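Local atomic coordinates of 2-Keto-3-deoxy-(6-phospho-)gluconate aldolase (PDB entry 2R91), a protein that is an aldolase of the dihydrodipicolinate synthetase family, built on a TIM barrel, from Thermoproteus tenax. Residues Arg89-Val94 and Val121-Phe126; Gly177-Val182 and Val194-Asn199. All coordinates share one frame; numbering follows the deposited sequence.

Contact 1: Arg89-Val94 and Val121-Phe126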
loop_
_atom_site.group_PDB
_atom_site.type_symbol
_atom_site.label_atom_id
_atom_site.label_comp_id
_atom_site.label_asym_id
_atom_site.label_seq_id
_atom_site.Cartn_x
_atom_site.Cartn_y
_atom_site.Cartn_z
ATOM N N ARG A 89 37.713 11.099 10.663
ATOM C CA ARG A 89 37.763 10.309 11.896
ATOM C C ARG A 89 38.074 8.819 11.671
ATOM O O ARG A 89 38.127 8.036 12.614
ATOM C CB ARG A 89 36.472 10.510 12.712
ATOM C CG ARG A 89 36.286 11.945 13.178
ATOM C CD ARG A 89 37.378 12.297 14.157
ATOM N NE ARG A 89 37.296 13.630 14.756
ATOM C CZ ARG A 89 37.994 14.690 14.349
ATOM N NH1 ARG A 89 38.783 14.597 13.296
ATOM N NH2 ARG A 89 37.884 15.848 14.972
ATOM N N GLY A 90 38.311 8.433 10.429
ATOM C CA GLY A 90 38.732 7.079 10.133
ATOM C C GLY A 90 37.608 6.062 9.871
ATOM O O GLY A 90 37.846 4.854 9.936
ATOM N N ALA A 91 36.396 6.550 9.604
ATOM C CA ALA A 91 35.268 5.684 9.226
ATOM C C ALA A 91 35.664 4.936 7.984
ATOM O O ALA A 91 36.256 5.514 7.062
ATOM C CB ALA A 91 34.012 6.525 8.929
ATOM N N GLU A 92 35.291 3.670 7.893
ATOM C CA GLU A 92 35.679 2.924 6.723
ATOM C C GLU A 92 34.742 3.214 5.544
ATOM O O GLU A 92 35.096 3.021 4.377
ATOM C CB GLU A 92 35.832 1.432 7.057
ATOM C CG GLU A 92 34.595 0.611 7.022
ATOM C CD GLU A 92 34.901 -0.897 7.213
ATOM O OE1 GLU A 92 35.862 -1.257 7.940
ATOM O OE2 GLU A 92 34.146 -1.705 6.637
ATOM N N ALA A 93 33.553 3.725 5.849
ATOM C CA ALA A 93 32.594 4.074 4.805
ATOM C C ALA A 93 31.580 5.057 5.386
ATOM O O ALA A 93 31.476 5.185 6.598
ATOM C CB ALA A 93 31.861 2.800 4.277
ATOM N N VAL A 94 30.842 5.748 4.529
ATOM C CA VAL A 94 29.644 6.462 5.008
ATOM C C VAL A 94 28.427 5.875 4.303
ATOM O O VAL A 94 28.567 5.302 3.228
ATOM C CB VAL A 94 29.698 7.976 4.713
ATOM C CG1 VAL A 94 30.816 8.646 5.582
ATOM C CG2 VAL A 94 29.934 8.227 3.230
ATOM N N VAL A 121 33.766 12.631 -0.756
ATOM C CA VAL A 121 34.701 11.781 -0.014
ATOM C C VAL A 121 35.362 10.764 -0.928
ATOM O O VAL A 121 34.905 10.517 -2.045
ATOM C CB VAL A 121 33.979 10.988 1.149
ATOM C CG1 VAL A 121 33.397 11.967 2.207
ATOM C CG2 VAL A 121 32.861 10.073 0.582
ATOM N N SER A 122 36.420 10.145 -0.416
ATOM C CA SER A 122 37.141 9.088 -1.114
ATOM C C SER A 122 36.726 7.709 -0.638
ATOM O O SER A 122 36.795 6.748 -1.407
ATOM C CB SER A 122 38.653 9.255 -0.893
ATOM O OG SER A 122 39.034 10.532 -1.370
ATOM N N ILE A 123 36.337 7.598 0.632
ATOM C CA ILE A 123 35.887 6.308 1.161
ATOM C C ILE A 123 34.555 5.909 0.478
ATOM O O ILE A 123 33.868 6.757 -0.078
ATOM C CB ILE A 123 35.767 6.328 2.705
ATOM C CG1 ILE A 123 34.806 7.443 3.179
ATOM C CG2 ILE A 123 37.148 6.482 3.352
ATOM C CD1 ILE A 123 34.517 7.373 4.683
ATOM N N PRO A 124 34.209 4.609 0.492
ATOM C CA PRO A 124 32.985 4.106 -0.147
ATOM C C PRO A 124 31.718 4.759 0.427
ATOM O O PRO A 124 31.632 4.994 1.638
ATOM C CB PRO A 124 32.986 2.618 0.213
ATOM C CG PRO A 124 34.428 2.292 0.492
ATOM C CD PRO A 124 34.979 3.533 1.141
ATOM N N VAL A 125 30.783 5.077 -0.450
ATOM C CA VAL A 125 29.461 5.539 -0.049
ATOM C C VAL A 125 28.445 4.388 -0.216
ATOM O O VAL A 125 28.365 3.782 -1.291
ATOM C CB VAL A 125 29.025 6.756 -0.894
ATOM C CG1 VAL A 125 27.545 7.110 -0.648
ATOM C CG2 VAL A 125 29.940 7.969 -0.586
ATOM N N PHE A 126 27.704 4.091 0.854
ATOM C CA PHE A 126 26.672 3.026 0.857
ATOM C C PHE A 126 25.305 3.629 0.698
ATOM O O PHE A 126 24.997 4.681 1.304
ATOM C CB PHE A 126 26.661 2.278 2.201
ATOM C CG PHE A 126 27.737 1.227 2.351
ATOM C CD1 PHE A 126 29.035 1.451 1.914
ATOM C CD2 PHE A 126 27.442 0.021 2.950
ATOM C CE1 PHE A 126 30.019 0.469 2.071
ATOM C CE2 PHE A 126 28.431 -0.968 3.115
ATOM C CZ PHE A 126 29.700 -0.741 2.694
#
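Val94 and Val125 sit side by side in a parallel beta bridge, where strands 93-96 and 125-129 begin, their CA atoms 5.1 Å apart. Two backbone bonds hold the register: Val94 N donates to Pro124 O at 3.1 Å, and Phe126 N donates to Val94 O at 2.8 Å with an N-H...O angle of 164°. The same Val94 O takes a CA-H...O contact from Val125. Helix 107-120 links the two strands, so the contact joins the N-terminal ends of the two strands of one beta-alpha-beta unit of the barrel.

On the face carrying both valines, Val94 CG2 rests 3.8 Å from Val125 CG2. Val94 CG1 meets the end of Ile123, whose side chain crosses that of Val94 at about a right angle. The chi1 of 57° places Ile123 CG1 between its own backbone N and carbonyl carbon, and the extended chain beyond carries CD1 to within 3.5 Å of Ala91 O. Ala86 of helix 76-88 packs against both Ala91 and Val94. Pro124 CD lies 3.3 Å from Glu92 O, while Ala93 CB approaches Phe126 CE1 obliquely at 3.7 Å. Glu92 turns its carboxylate elsewhere, to a salt bridge with Arg66.

Across the contact, therefore, hydrogen bonding is confined to the backbone, and the side chains add apolar packing that extends to helix 76-88 and to Ile68 of strand 67-70.

Contact 2: Gly177-Val182 and Val194-Asn199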
loop_
_atom_site.group_PDB
_atom_site.type_symbol
_atom_site.label_atom_id
_atom_site.label_comp_id
_atom_site.label_asym_id
_atom_site.label_seq_id
_atom_site.Cartn_x
_atom_site.Cartn_y
_atom_site.Cartn_z
ATOM N N GLY A 177 18.901 -5.710 6.389
ATOM C CA GLY A 177 18.748 -5.093 7.722
ATOM C C GLY A 177 17.560 -5.600 8.542
ATOM O O GLY A 177 17.288 -5.104 9.639
ATOM N N SER A 178 16.854 -6.606 8.033
ATOM C CA SER A 178 15.686 -7.153 8.734
ATOM C C SER A 178 16.102 -8.241 9.747
ATOM O O SER A 178 16.815 -9.183 9.390
ATOM C CB SER A 178 14.642 -7.666 7.727
ATOM O OG SER A 178 13.584 -8.340 8.422
ATOM N N ASP A 179 15.730 -8.071 11.011
ATOM C CA ASP A 179 16.016 -9.098 12.038
ATOM C C ASP A 179 15.420 -10.474 11.674
ATOM O O ASP A 179 15.947 -11.518 12.067
ATOM C CB ASP A 179 15.431 -8.670 13.364
ATOM C CG ASP A 179 16.231 -7.537 14.011
ATOM O OD1 ASP A 179 17.366 -7.776 14.437
ATOM O OD2 ASP A 179 15.718 -6.425 14.047
ATOM N N SER A 180 14.315 -10.457 10.933
ATOM C CA SER A 180 13.652 -11.722 10.563
ATOM C C SER A 180 14.395 -12.455 9.450
ATOM O O SER A 180 14.047 -13.606 9.118
ATOM C CB SER A 180 12.230 -11.410 10.129
ATOM O OG SER A 180 12.309 -10.791 8.853
ATOM N N LEU A 181 15.402 -11.813 8.853
ATOM C CA LEU A 181 16.160 -12.390 7.724
ATOM C C LEU A 181 17.658 -12.658 7.985
ATOM O O LEU A 181 18.434 -12.836 7.037
ATOM C CB LEU A 181 15.997 -11.550 6.439
ATOM C CG LEU A 181 14.597 -11.493 5.814
ATOM C CD1 LEU A 181 14.508 -10.464 4.675
ATOM C CD2 LEU A 181 14.194 -12.933 5.323
ATOM N N VAL A 182 18.077 -12.687 9.246
ATOM C CA VAL A 182 19.497 -12.951 9.554
ATOM C C VAL A 182 19.959 -14.324 9.041
ATOM O O VAL A 182 20.939 -14.458 8.309
ATOM C CB VAL A 182 19.767 -12.821 11.060
ATOM C CG1 VAL A 182 21.178 -13.316 11.410
ATOM C CG2 VAL A 182 19.598 -11.310 11.506
ATOM N N VAL A 194 22.845 -6.297 8.841
ATOM C CA VAL A 194 22.877 -5.132 9.715
ATOM C C VAL A 194 21.593 -5.105 10.536
ATOM O O VAL A 194 20.721 -4.281 10.332
ATOM C CB VAL A 194 23.017 -3.787 8.917
ATOM C CG1 VAL A 194 23.234 -2.603 9.880
ATOM C CG2 VAL A 194 24.159 -3.846 7.929
ATOM N N ALA A 195 21.491 -6.002 11.492
ATOM C CA ALA A 195 20.258 -6.175 12.246
ATOM C C ALA A 195 20.296 -5.500 13.622
ATOM O O ALA A 195 21.282 -5.602 14.365
ATOM C CB ALA A 195 19.936 -7.714 12.364
ATOM N N SER A 196 19.184 -4.869 13.995
ATOM C CA SER A 196 19.053 -4.190 15.295
ATOM C C SER A 196 19.356 -5.086 16.488
ATOM O O SER A 196 19.866 -4.618 17.509
ATOM C CB SER A 196 17.640 -3.604 15.430
ATOM O OG SER A 196 16.674 -4.653 15.608
ATOM N N SER A 197 19.059 -6.388 16.367
ATOM C CA SER A 197 19.330 -7.325 17.461
ATOM C C SER A 197 20.827 -7.552 17.756
ATOM O O SER A 197 21.171 -8.151 18.780
ATOM C CB SER A 197 18.672 -8.700 17.193
ATOM O OG SER A 197 19.143 -9.238 15.981
ATOM N N ALA A 198 21.721 -7.104 16.879
ATOM C CA ALA A 198 23.145 -7.120 17.255
ATOM C C ALA A 198 23.415 -6.246 18.482
ATOM O O ALA A 198 24.444 -6.400 19.130
ATOM C CB ALA A 198 24.050 -6.730 16.086
ATOM N N ASN A 199 22.503 -5.334 18.800
ATOM C CA ASN A 199 22.628 -4.586 20.045
ATOM C C ASN A 199 22.458 -5.443 21.288
ATOM O O ASN A 199 23.192 -5.283 22.251
ATOM C CB ASN A 199 21.622 -3.435 20.122
ATOM C CG ASN A 199 22.009 -2.294 19.227
ATOM O OD1 ASN A 199 22.918 -1.528 19.559
ATOM N ND2 ASN A 199 21.371 -2.207 18.062
HETATM O O HOH W 1 16.950 -4.491 12.128
#
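Asp179 joins the two loops that follow the last strands of this TIM barrel, 173-176 and 192-193, by gripping two consecutive serines with its carboxylate. Ser196 OG donates to Asp179 OD2 at 2.5 Å, a short bond on the syn side and 15° out of the carboxylate plane. The other oxygen serves Ser197 twice: Asp179 OD1 accepts from the backbone N of Ser197 at 2.9 Å, also from the syn side, and from Ser197 OG at 2.8 Å, nearly in line with the C-O bond. Both serines hold OG between their backbone N and carbonyl carbon (chi1 71° and 58°), which turns the two hydroxyls to the acid. Three donors from the serines thus fix the rotation of the buried carboxylate.

Ala195 CB packs beside the carboxylate, 3.3 Å from Asp179 OD1 and 3.7 Å from Val182 CG2, where helix 182-187 begins. Nearer the strands, Gly177 CA makes a CA-H...O contact with Val194 O.

In the next shell, Ser196 OG also bonds Tyr239 OH, and Val231 of helix 217-237 packs on Asp179. Asn199 ND2 reaches back to Ser196 O, which the backbone N of Asn199 also engages, while the Asn199 amide is tied to His24 and Pro6. Back at the carboxylate, a water bridges the loops, donating to Gly177 O at 2.6 Å and to Asp179 OD2 while accepting from Ser196 N.

How the contacts relate
Contacts 1 and 2 belong to the same eight-stranded barrel but to opposite ends of it. Contact 1 lies at the starts of neighbouring strands 93-96 and 125-129, whereas contact 2 occupies the loops beyond the ends of strands 173-176 and 192-193, on the C-terminal side where TIM-barrel enzymes carry their active sites. Their centres are 22 Å apart and their nearest atoms about 7 Å, without touching. Phe126 of contact 1 leans on Arg173 and Tyr175 of the strand that leads into 177-182. Contact 2 is the deeper, its centre about 8 Å from the centre of the chain, against about 16 Å for contact 1. The Val194 side chain lies about 5 Å from a sulfate ion, probably from the crystallisation liquor.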